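Local coordinates for protein (R)-specific secondary-alkylsulfatase (Pseudomonas sp., PDB 4AXH) that hydrolyses secondary alkyl sulfates enantioselectively at a two-zinc centre, inverting the configuration of (R)-esters to give (S)-alcohols and sulfate, at residues A[174-179]-A[296-301]; A[306-311]-A[351-356]; A[312-317]-A[355-360]. All blocks are in the same frame, centred on the assembly; numbering follows the deposited sequence.

Contact 1. Residues A[174-179]-A[296-301]; sequences AVVYSH and MNIYLP. With ZN (zinc ion), chain D.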
loop_
_atom_site.group_PDB
_atom_site.type_symbol
_atom_site.label_atom_id
_atom_site.label_comp_id
_atom_site.label_asym_id
_atom_site.label_seq_id
_atom_site.Cartn_x
_atom_site.Cartn_y
_atom_site.Cartn_z
ATOM N N ALA A 174 -1.713 -19.704 -32.105
ATOM C CA ALA A 174 -1.908 -18.581 -31.211
ATOM C C ALA A 174 -1.656 -18.940 -29.759
ATOM O O ALA A 174 -1.873 -20.088 -29.343
ATOM C CB ALA A 174 -3.328 -18.015 -31.380
ATOM N N VAL A 175 -1.212 -17.931 -28.997
ATOM C CA VAL A 175 -0.985 -18.011 -27.563
ATOM C C VAL A 175 -1.607 -16.784 -26.917
ATOM O O VAL A 175 -1.564 -15.717 -27.511
ATOM C CB VAL A 175 0.517 -18.222 -27.185
ATOM C CG1 VAL A 175 0.777 -17.972 -25.704
ATOM C CG2 VAL A 175 0.988 -19.613 -27.574
ATOM N N VAL A 176 -2.222 -16.958 -25.725
ATOM C CA VAL A 176 -2.836 -15.904 -24.911
ATOM C C VAL A 176 -2.138 -15.919 -23.564
ATOM O O VAL A 176 -2.049 -16.955 -22.930
ATOM C CB VAL A 176 -4.361 -16.087 -24.742
ATOM C CG1 VAL A 176 -4.967 -14.987 -23.871
ATOM C CG2 VAL A 176 -5.063 -16.137 -26.090
ATOM N N TYR A 177 -1.628 -14.768 -23.142
ATOM C CA TYR A 177 -1.014 -14.556 -21.837
ATOM C C TYR A 177 -2.137 -13.935 -21.050
ATOM O O TYR A 177 -2.497 -12.794 -21.338
ATOM C CB TYR A 177 0.163 -13.562 -21.903
ATOM C CG TYR A 177 1.392 -14.019 -22.666
ATOM C CD1 TYR A 177 1.803 -15.355 -22.646
ATOM C CD2 TYR A 177 2.204 -13.102 -23.333
ATOM C CE1 TYR A 177 2.965 -15.770 -23.302
ATOM C CE2 TYR A 177 3.385 -13.504 -23.966
ATOM C CZ TYR A 177 3.757 -14.838 -23.953
ATOM O OH TYR A 177 4.910 -15.239 -24.587
ATOM N N SER A 178 -2.747 -14.681 -20.116
ATOM C CA SER A 178 -3.857 -14.167 -19.308
ATOM C C SER A 178 -3.456 -12.906 -18.520
ATOM O O SER A 178 -4.246 -11.967 -18.421
ATOM C CB SER A 178 -4.383 -15.241 -18.359
ATOM O OG SER A 178 -3.440 -15.622 -17.364
ATOM N N HIS A 179 -2.237 -12.905 -17.953
ATOM C CA HIS A 179 -1.718 -11.811 -17.134
ATOM C C HIS A 179 -0.182 -11.869 -17.002
ATOM O O HIS A 179 0.455 -12.873 -17.383
ATOM C CB HIS A 179 -2.404 -11.773 -15.734
ATOM C CG HIS A 179 -2.197 -12.996 -14.891
ATOM N ND1 HIS A 179 -2.752 -14.216 -15.242
ATOM C CD2 HIS A 179 -1.557 -13.130 -13.707
ATOM C CE1 HIS A 179 -2.426 -15.046 -14.266
ATOM N NE2 HIS A 179 -1.695 -14.441 -13.323
ATOM N N MET A 296 -6.493 -10.013 -17.459
ATOM C CA MET A 296 -7.725 -10.139 -18.223
ATOM C C MET A 296 -8.372 -11.503 -18.112
ATOM O O MET A 296 -7.706 -12.486 -17.803
ATOM C CB MET A 296 -7.515 -9.764 -19.716
ATOM C CG MET A 296 -6.709 -10.758 -20.515
ATOM S SD MET A 296 -6.255 -10.040 -22.081
ATOM C CE MET A 296 -5.437 -11.447 -22.876
ATOM N N ASN A 297 -9.674 -11.564 -18.439
ATOM C CA ASN A 297 -10.451 -12.809 -18.504
ATOM C C ASN A 297 -10.680 -13.113 -19.993
ATOM O O ASN A 297 -10.577 -12.231 -20.840
ATOM C CB ASN A 297 -11.799 -12.675 -17.776
ATOM C CG ASN A 297 -11.707 -12.433 -16.297
ATOM O OD1 ASN A 297 -10.870 -13.011 -15.594
ATOM N ND2 ASN A 297 -12.607 -11.614 -15.781
ATOM N N ILE A 298 -10.933 -14.357 -20.314
ATOM C CA ILE A 298 -11.131 -14.769 -21.691
ATOM C C ILE A 298 -12.419 -15.567 -21.797
ATOM O O ILE A 298 -12.542 -16.627 -21.186
ATOM C CB ILE A 298 -9.901 -15.529 -22.257
ATOM C CG1 ILE A 298 -8.600 -14.726 -22.064
ATOM C CG2 ILE A 298 -10.103 -15.916 -23.748
ATOM C CD1 ILE A 298 -7.757 -15.197 -20.991
ATOM N N TYR A 299 -13.396 -15.035 -22.529
ATOM C CA TYR A 299 -14.655 -15.740 -22.739
ATOM C C TYR A 299 -14.596 -16.397 -24.127
ATOM O O TYR A 299 -13.956 -15.883 -25.044
ATOM C CB TYR A 299 -15.879 -14.798 -22.546
ATOM C CG TYR A 299 -17.223 -15.410 -22.890
ATOM C CD1 TYR A 299 -17.815 -16.359 -22.062
ATOM C CD2 TYR A 299 -17.941 -14.982 -24.007
ATOM C CE1 TYR A 299 -19.062 -16.907 -22.366
ATOM C CE2 TYR A 299 -19.201 -15.502 -24.306
ATOM C CZ TYR A 299 -19.754 -16.472 -23.491
ATOM O OH TYR A 299 -20.963 -17.020 -23.842
ATOM N N LEU A 300 -15.179 -17.577 -24.230
ATOM C CA LEU A 300 -15.227 -18.339 -25.459
ATOM C C LEU A 300 -16.676 -18.428 -25.896
ATOM O O LEU A 300 -17.401 -19.345 -25.474
ATOM C CB LEU A 300 -14.576 -19.726 -25.303
ATOM C CG LEU A 300 -13.113 -19.686 -24.918
ATOM C CD1 LEU A 300 -12.580 -21.076 -24.666
ATOM C CD2 LEU A 300 -12.288 -18.960 -25.966
ATOM N N PRO A 301 -17.133 -17.430 -26.706
ATOM C CA PRO A 301 -18.547 -17.426 -27.133
ATOM C C PRO A 301 -19.022 -18.703 -27.821
ATOM O O PRO A 301 -20.131 -19.144 -27.534
ATOM C CB PRO A 301 -18.697 -16.148 -27.969
ATOM C CG PRO A 301 -17.327 -15.679 -28.236
ATOM C CD PRO A 301 -16.406 -16.255 -27.229
HETATM ZN ZN ZN D . -1.357 -14.769 -11.289
HETATM O O HOH W 1 -0.040 -16.328 -10.854
#

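Contact 2. Residues A[306-311]-A[351-356]; sequences LNTADN and LIQQHN. With ZN (zinc ion), chain C; ZN (zinc ion), chain D.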
loop_
_atom_site.group_PDB
_atom_site.type_symbol
_atom_site.label_atom_id
_atom_site.label_comp_id
_atom_site.label_asym_id
_atom_site.label_seq_id
_atom_site.Cartn_x
_atom_site.Cartn_y
_atom_site.Cartn_z
ATOM N N LEU A 306 -16.136 -19.756 -19.662
ATOM C CA LEU A 306 -15.473 -18.537 -19.204
ATOM C C LEU A 306 -14.175 -18.876 -18.493
ATOM O O LEU A 306 -14.146 -19.761 -17.631
ATOM C CB LEU A 306 -16.395 -17.654 -18.340
ATOM C CG LEU A 306 -15.786 -16.403 -17.680
ATOM C CD1 LEU A 306 -15.506 -15.318 -18.691
ATOM C CD2 LEU A 306 -16.658 -15.885 -16.601
ATOM N N ASN A 307 -13.088 -18.199 -18.891
ATOM C CA ASN A 307 -11.789 -18.383 -18.265
ATOM C C ASN A 307 -11.422 -17.091 -17.521
ATOM O O ASN A 307 -11.263 -16.039 -18.135
ATOM C CB ASN A 307 -10.717 -18.852 -19.243
ATOM C CG ASN A 307 -9.436 -19.234 -18.553
ATOM O OD1 ASN A 307 -9.084 -18.691 -17.508
ATOM N ND2 ASN A 307 -8.692 -20.174 -19.120
ATOM N N THR A 308 -11.306 -17.194 -16.192
ATOM C CA THR A 308 -11.057 -16.079 -15.273
ATOM C C THR A 308 -9.616 -15.923 -14.832
ATOM O O THR A 308 -9.377 -15.291 -13.793
ATOM C CB THR A 308 -11.944 -16.227 -14.047
ATOM O OG1 THR A 308 -11.526 -17.387 -13.322
ATOM C CG2 THR A 308 -13.407 -16.335 -14.405
ATOM N N ALA A 309 -8.649 -16.509 -15.591
ATOM C CA ALA A 309 -7.226 -16.453 -15.261
ATOM C C ALA A 309 -7.068 -16.862 -13.769
ATOM O O ALA A 309 -7.543 -17.948 -13.404
ATOM C CB ALA A 309 -6.687 -15.039 -15.516
ATOM N N ASP A 310 -6.468 -15.979 -12.918
ATOM C CA ASP A 310 -6.288 -16.152 -11.456
ATOM C C ASP A 310 -7.181 -15.183 -10.652
ATOM O O ASP A 310 -6.946 -14.973 -9.442
ATOM C CB ASP A 310 -4.839 -15.889 -11.044
ATOM C CG ASP A 310 -3.796 -16.742 -11.704
ATOM O OD1 ASP A 310 -4.170 -17.595 -12.553
ATOM O OD2 ASP A 310 -2.596 -16.565 -11.374
ATOM N N ASN A 311 -8.193 -14.583 -11.345
ATOM C CA ASN A 311 -9.098 -13.617 -10.758
ATOM C C ASN A 311 -10.104 -14.175 -9.767
ATOM O O ASN A 311 -10.617 -13.415 -8.931
ATOM C CB ASN A 311 -9.781 -12.821 -11.851
ATOM C CG ASN A 311 -8.780 -12.083 -12.666
ATOM O OD1 ASN A 311 -7.893 -11.412 -12.126
ATOM N ND2 ASN A 311 -8.841 -12.280 -13.968
ATOM N N LEU A 351 -17.066 -22.793 -16.098
ATOM C CA LEU A 351 -16.026 -21.814 -15.819
ATOM C C LEU A 351 -14.684 -22.559 -15.709
ATOM O O LEU A 351 -14.607 -23.574 -15.024
ATOM C CB LEU A 351 -16.345 -21.067 -14.518
ATOM C CG LEU A 351 -15.333 -20.043 -14.039
ATOM C CD1 LEU A 351 -16.020 -18.877 -13.450
ATOM C CD2 LEU A 351 -14.435 -20.621 -12.975
ATOM N N ILE A 352 -13.645 -22.064 -16.395
ATOM C CA ILE A 352 -12.293 -22.643 -16.286
ATOM C C ILE A 352 -11.290 -21.617 -15.731
ATOM O O ILE A 352 -11.547 -20.416 -15.748
ATOM C CB ILE A 352 -11.782 -23.417 -17.530
ATOM C CG1 ILE A 352 -11.566 -22.484 -18.728
ATOM C CG2 ILE A 352 -12.707 -24.631 -17.854
ATOM C CD1 ILE A 352 -10.670 -23.013 -19.761
ATOM N N GLN A 353 -10.188 -22.094 -15.181
ATOM C CA GLN A 353 -9.192 -21.203 -14.584
ATOM C C GLN A 353 -7.771 -21.615 -14.930
ATOM O O GLN A 353 -7.567 -22.677 -15.524
ATOM C CB GLN A 353 -9.367 -21.190 -13.061
ATOM C CG GLN A 353 -10.636 -20.545 -12.576
ATOM C CD GLN A 353 -11.211 -21.336 -11.473
ATOM O OE1 GLN A 353 -11.040 -22.547 -11.389
ATOM N NE2 GLN A 353 -11.921 -20.654 -10.617
ATOM N N GLN A 354 -6.797 -20.785 -14.536
ATOM C CA GLN A 354 -5.392 -21.065 -14.800
ATOM C C GLN A 354 -4.670 -21.635 -13.556
ATOM O O GLN A 354 -3.455 -21.839 -13.539
ATOM C CB GLN A 354 -4.701 -19.860 -15.460
ATOM C CG GLN A 354 -5.380 -19.421 -16.773
ATOM C CD GLN A 354 -5.277 -20.499 -17.840
ATOM O OE1 GLN A 354 -6.176 -21.315 -18.053
ATOM N NE2 GLN A 354 -4.167 -20.529 -18.532
ATOM N N HIS A 355 -5.458 -21.932 -12.539
ATOM C CA HIS A 355 -5.073 -22.645 -11.345
ATOM C C HIS A 355 -6.302 -23.412 -11.001
ATOM O O HIS A 355 -7.397 -22.852 -11.091
ATOM C CB HIS A 355 -4.713 -21.710 -10.187
ATOM C CG HIS A 355 -3.398 -21.046 -10.353
ATOM N ND1 HIS A 355 -2.233 -21.761 -10.316
ATOM C CD2 HIS A 355 -3.117 -19.747 -10.579
ATOM C CE1 HIS A 355 -1.275 -20.878 -10.509
ATOM N NE2 HIS A 355 -1.765 -19.650 -10.670
ATOM N N ASN A 356 -6.148 -24.701 -10.642
ATOM C CA ASN A 356 -7.234 -25.594 -10.206
ATOM C C ASN A 356 -8.288 -26.016 -11.231
ATOM O O ASN A 356 -8.158 -25.744 -12.418
ATOM C CB ASN A 356 -7.886 -25.111 -8.917
ATOM C CG ASN A 356 -6.905 -24.609 -7.899
ATOM O OD1 ASN A 356 -6.764 -23.408 -7.704
ATOM N ND2 ASN A 356 -6.227 -25.515 -7.220
HETATM ZN ZN ZN C . -1.048 -18.040 -11.566
HETATM ZN ZN ZN D . -1.357 -14.769 -11.289
HETATM O O HOH W 1 -0.040 -16.328 -10.854
#

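Contact 3. Residues A[312-317]-A[355-360]; sequences APPAMH and HNWPVW. With ZN (zinc ion), chain C.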
loop_
_atom_site.group_PDB
_atom_site.type_symbol
_atom_site.label_atom_id
_atom_site.label_comp_id
_atom_site.label_asym_id
_atom_site.label_seq_id
_atom_site.Cartn_x
_atom_site.Cartn_y
_atom_site.Cartn_z
ATOM N N ALA A 312 -10.412 -15.479 -9.863
ATOM C CA ALA A 312 -11.376 -16.075 -8.958
ATOM C C ALA A 312 -11.083 -17.550 -8.756
ATOM O O ALA A 312 -11.889 -18.392 -9.144
ATOM C CB ALA A 312 -12.791 -15.865 -9.495
ATOM N N PRO A 313 -9.952 -17.908 -8.116
ATOM C CA PRO A 313 -9.654 -19.338 -7.932
ATOM C C PRO A 313 -10.393 -19.982 -6.742
ATOM O O PRO A 313 -10.936 -19.268 -5.898
ATOM C CB PRO A 313 -8.132 -19.331 -7.752
ATOM C CG PRO A 313 -7.828 -18.043 -7.102
ATOM C CD PRO A 313 -8.873 -17.063 -7.553
ATOM N N PRO A 314 -10.394 -21.325 -6.639
ATOM C CA PRO A 314 -11.109 -22.007 -5.541
ATOM C C PRO A 314 -10.394 -22.023 -4.190
ATOM O O PRO A 314 -10.222 -23.092 -3.576
ATOM C CB PRO A 314 -11.328 -23.430 -6.064
ATOM C CG PRO A 314 -10.774 -23.475 -7.413
ATOM C CD PRO A 314 -9.858 -22.308 -7.586
ATOM N N ALA A 315 -9.995 -20.820 -3.729
ATOM C CA ALA A 315 -9.340 -20.480 -2.463
ATOM C C ALA A 315 -9.270 -18.975 -2.412
ATOM O O ALA A 315 -9.345 -18.326 -3.459
ATOM C CB ALA A 315 -7.923 -21.053 -2.417
ATOM N N MET A 316 -9.146 -18.404 -1.215
ATOM C CA MET A 316 -9.001 -16.964 -1.058
ATOM C C MET A 316 -7.627 -16.618 -1.601
ATOM O O MET A 316 -6.675 -17.350 -1.328
ATOM C CB MET A 316 -9.099 -16.560 0.427
ATOM C CG MET A 316 -9.138 -15.056 0.611
ATOM S SD MET A 316 -9.245 -14.508 2.315
ATOM C CE MET A 316 -11.033 -14.271 2.525
ATOM N N HIS A 317 -7.519 -15.564 -2.423
ATOM C CA HIS A 317 -6.206 -15.171 -2.961
ATOM C C HIS A 317 -5.580 -14.122 -2.033
ATOM O O HIS A 317 -6.186 -13.746 -1.009
ATOM C CB HIS A 317 -6.334 -14.657 -4.407
ATOM C CG HIS A 317 -5.178 -14.961 -5.319
ATOM N ND1 HIS A 317 -3.848 -14.831 -4.896
ATOM C CD2 HIS A 317 -5.187 -15.312 -6.630
ATOM C CE1 HIS A 317 -3.100 -15.119 -5.952
ATOM N NE2 HIS A 317 -3.853 -15.411 -7.024
ATOM N N HIS A 355 -5.458 -21.932 -12.539
ATOM C CA HIS A 355 -5.073 -22.645 -11.345
ATOM C C HIS A 355 -6.302 -23.412 -11.001
ATOM O O HIS A 355 -7.397 -22.852 -11.091
ATOM C CB HIS A 355 -4.713 -21.710 -10.187
ATOM C CG HIS A 355 -3.398 -21.046 -10.353
ATOM N ND1 HIS A 355 -2.233 -21.761 -10.316
ATOM C CD2 HIS A 355 -3.117 -19.747 -10.579
ATOM C CE1 HIS A 355 -1.275 -20.878 -10.509
ATOM N NE2 HIS A 355 -1.765 -19.650 -10.670
ATOM N N ASN A 356 -6.148 -24.701 -10.642
ATOM C CA ASN A 356 -7.234 -25.594 -10.206
ATOM C C ASN A 356 -8.288 -26.016 -11.231
ATOM O O ASN A 356 -8.158 -25.744 -12.418
ATOM C CB ASN A 356 -7.886 -25.111 -8.917
ATOM C CG ASN A 356 -6.905 -24.609 -7.899
ATOM O OD1 ASN A 356 -6.764 -23.408 -7.704
ATOM N ND2 ASN A 356 -6.227 -25.515 -7.220
ATOM N N TRP A 357 -9.323 -26.694 -10.742
ATOM C CA TRP A 357 -10.394 -27.361 -11.475
ATOM C C TRP A 357 -11.506 -26.437 -11.969
ATOM O O TRP A 357 -11.744 -25.364 -11.373
ATOM C CB TRP A 357 -10.993 -28.515 -10.614
ATOM C CG TRP A 357 -11.302 -28.084 -9.227
ATOM C CD1 TRP A 357 -12.436 -27.490 -8.781
ATOM C CD2 TRP A 357 -10.354 -27.996 -8.158
ATOM N NE1 TRP A 357 -12.282 -27.115 -7.466
ATOM C CE2 TRP A 357 -11.011 -27.398 -7.064
ATOM C CE3 TRP A 357 -8.993 -28.361 -8.023
ATOM C CZ2 TRP A 357 -10.371 -27.192 -5.824
ATOM C CZ3 TRP A 357 -8.350 -28.119 -6.815
ATOM C CH2 TRP A 357 -9.035 -27.553 -5.729
ATOM N N PRO A 358 -12.293 -26.901 -12.980
ATOM C CA PRO A 358 -13.409 -26.088 -13.469
ATOM C C PRO A 358 -14.685 -26.207 -12.631
ATOM O O PRO A 358 -14.847 -27.167 -11.922
ATOM C CB PRO A 358 -13.657 -26.680 -14.880
ATOM C CG PRO A 358 -12.545 -27.646 -15.143
ATOM C CD PRO A 358 -12.155 -28.118 -13.799
ATOM N N VAL A 359 -15.602 -25.243 -12.705
ATOM C CA VAL A 359 -16.903 -25.362 -12.049
ATOM C C VAL A 359 -17.948 -25.508 -13.157
ATOM O O VAL A 359 -17.964 -24.696 -14.060
ATOM C CB VAL A 359 -17.232 -24.298 -10.957
ATOM C CG1 VAL A 359 -17.212 -22.887 -11.508
ATOM C CG2 VAL A 359 -18.570 -24.597 -10.267
ATOM N N TRP A 360 -18.752 -26.576 -13.134
ATOM C CA TRP A 360 -19.726 -26.889 -14.199
ATOM C C TRP A 360 -21.160 -26.475 -13.893
ATOM O O TRP A 360 -21.581 -26.540 -12.741
ATOM C CB TRP A 360 -19.732 -28.398 -14.544
ATOM C CG TRP A 360 -18.399 -29.088 -14.498
ATOM C CD1 TRP A 360 -17.736 -29.493 -13.381
ATOM C CD2 TRP A 360 -17.534 -29.388 -15.603
ATOM N NE1 TRP A 360 -16.517 -30.026 -13.716
ATOM C CE2 TRP A 360 -16.402 -30.047 -15.082
ATOM C CE3 TRP A 360 -17.643 -29.234 -17.008
ATOM C CZ2 TRP A 360 -15.350 -30.493 -15.894
ATOM C CZ3 TRP A 360 -16.599 -29.676 -17.811
ATOM C CH2 TRP A 360 -15.461 -30.272 -17.254
HETATM ZN ZN ZN C . -1.048 -18.040 -11.566
HETATM O O HOH W 2 -7.585 -23.488 -4.806
HETATM O O HOH W 1 -0.040 -16.328 -10.854
#

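Contact 1. Residues A[174-179]-A[296-301]
Where Ser178 comes up to Met296 and Ile298, the flat group at hand is the imidazole of the next residue, His179: Ser178 CB and a zinc-bound water lie at its edge, close to the ring plane, and the ring of His184 meets that of His179. His179 ND1 donates to Ser178 OG over 2.6 Å with an N-H...O angle of 142°, the hydroxyl oxygen sitting 18° out of the ring plane. That oxygen is also hydrogen-bonded to Asp148. With ND1 held in this way, the opposite nitrogen meets the metal: His179 NE2 lies 2.1 Å from the zinc ion that His181, Glu291 and Asp310 also bind. The second flat group, the phenol of Tyr177, leads away to stack on Phe210 and bonds to the carbonyl of Val262.

Most of the contact is apolar. Met296 starts with CG between the backbone N and the carbonyl carbon (chi1 71°) and then runs extended, which carries its CE across Val176 to 3.7 Å from CG1 and to 3.6 Å from the carbonyl oxygen of Tyr177. Val176 and Ile298 reach for each other tip to tip, CG1 to CD1 4.0 Å, and Phe284 touches Val176, Met296 and Ile298 alike. Ile298 CD1 also comes within 4.3 Å of Ser178 CB. Strands 172-176 and 296-300 belong to different sheets, so these apolar ends lie between the two sheets of the metallo-beta-lactamase sandwich, at the point where one strand runs out into the zinc-binding His-x-His-x-Asp-His motif.

Contact 2. Residues A[306-311]-A[351-356]
Leu306 and Asn307 pair in parallel with Leu351 and Ile352 through backbone hydrogen bonds: Ile352 N donates to Leu306 O (2.7 Å) and Thr308 N to Ile352 O (3.3 Å). Past the strand ends the pairing goes on less regularly, Gln354 N donating to Ala309 O at 3.1 Å, where Ala309 lies within the type II' turn from Thr308 to Asn311.

Side-chain bonds centre on the amide of Asn307. Its CG is anti to the backbone N (chi1 -172°), turning the amide along the partner strand. OD1 accepts from Ala309 N in the carbonyl plane, closing an Asx turn, while Asn307 ND2 gives a straight bond to Gln354 OE1, 3.0 Å away. The donor lies in the Asn307 amide plane but well above that of Gln354, and the same OE1 is also bonded to the hydroxyl of Thr136.

Among apolar contacts, Thr308 CG2 rests on Leu351 CD1 (3.8 Å), and Leu306 CD2 lies 4.4 Å from the same Leu351 CD1. The Ile352 side chain lies obliquely across Asn307, with Ile352 CD1 3.5 Å from Asn307 ND2.

Asp310 OD2 bridges both zinc ions, at 2.1 Å from the one that His355 NE2 also binds, and carboxylate and imidazole planes stand 53° apart. Both ions share a water, and two cations on one oxygen would be expected to draw electron density from the carboxylate. The sheet pairing and the amide bonds are consistent with the two strand exits being held side by side, from where aspartate and histidine meet at one ion.

Contact 3. Residues A[312-317]-A[355-360]
An inverse gamma turn centred on Pro314, closed by the bond from Ala315 N to Pro313 O (2.8 Å), packs against Asn356 and Trp357, the residues that follow the zinc ligand His355. The pyrrolidine slides past both side chains. Pro314 CG stands 3.7 Å above one face of the Trp357 indole, offset toward the rim and 4.3 Å from the centroid of the five-membered ring, an off-centre CH-pi contact. Pro314 CB reaches the benzo part, 3.9 Å from Trp357 CZ2. Trp357 CG lies between its own backbone N and carbonyl carbon (chi1 48°), which brings the indole back toward Pro314, and Asn356 CB covers the same ring face.

At the other end of the proline, Pro314 CD lies 3.3 Å from Asn356 OD1, a contact without a hydrogen bond. A water weakly bonded to Asn356 OD1 and to Pro314 O joins them, and Pro314 O also accepts from Gln108. Pro314 further touches Tyr368 of helix 362-388, and the ring of His317 meets Tyr417, a sulfate-binding residue, with planes at about 90°. The segment leads directly into the sulfate-binding residues Asn318 to Arg323, so this turn probably forms the approach to the loop that supplies much of the sulfate site beside the two-zinc centre.

All three contacts are buried, and every touching residue lies inside the fold. Contact 1 joins two different sheets by apolar side-chain packing, whereas contact 2 pairs neighbouring strands within one of them through backbone and amide hydrogen bonds. Contact 3 has no regular pairing at its interface: two loops meet through a proline, an indole and a weak water bridge. Strand 296-300 of contact 1 lies beside strand 305-307 of contact 2, with Ile298 N probably bonded to Asn307 O. Contacts 2 and 3 share His355 and Asn356. Contacts 1 and 2 supply ligands to the same zinc ion, contacts 2 and 3 to the other, and one water belongs to all three.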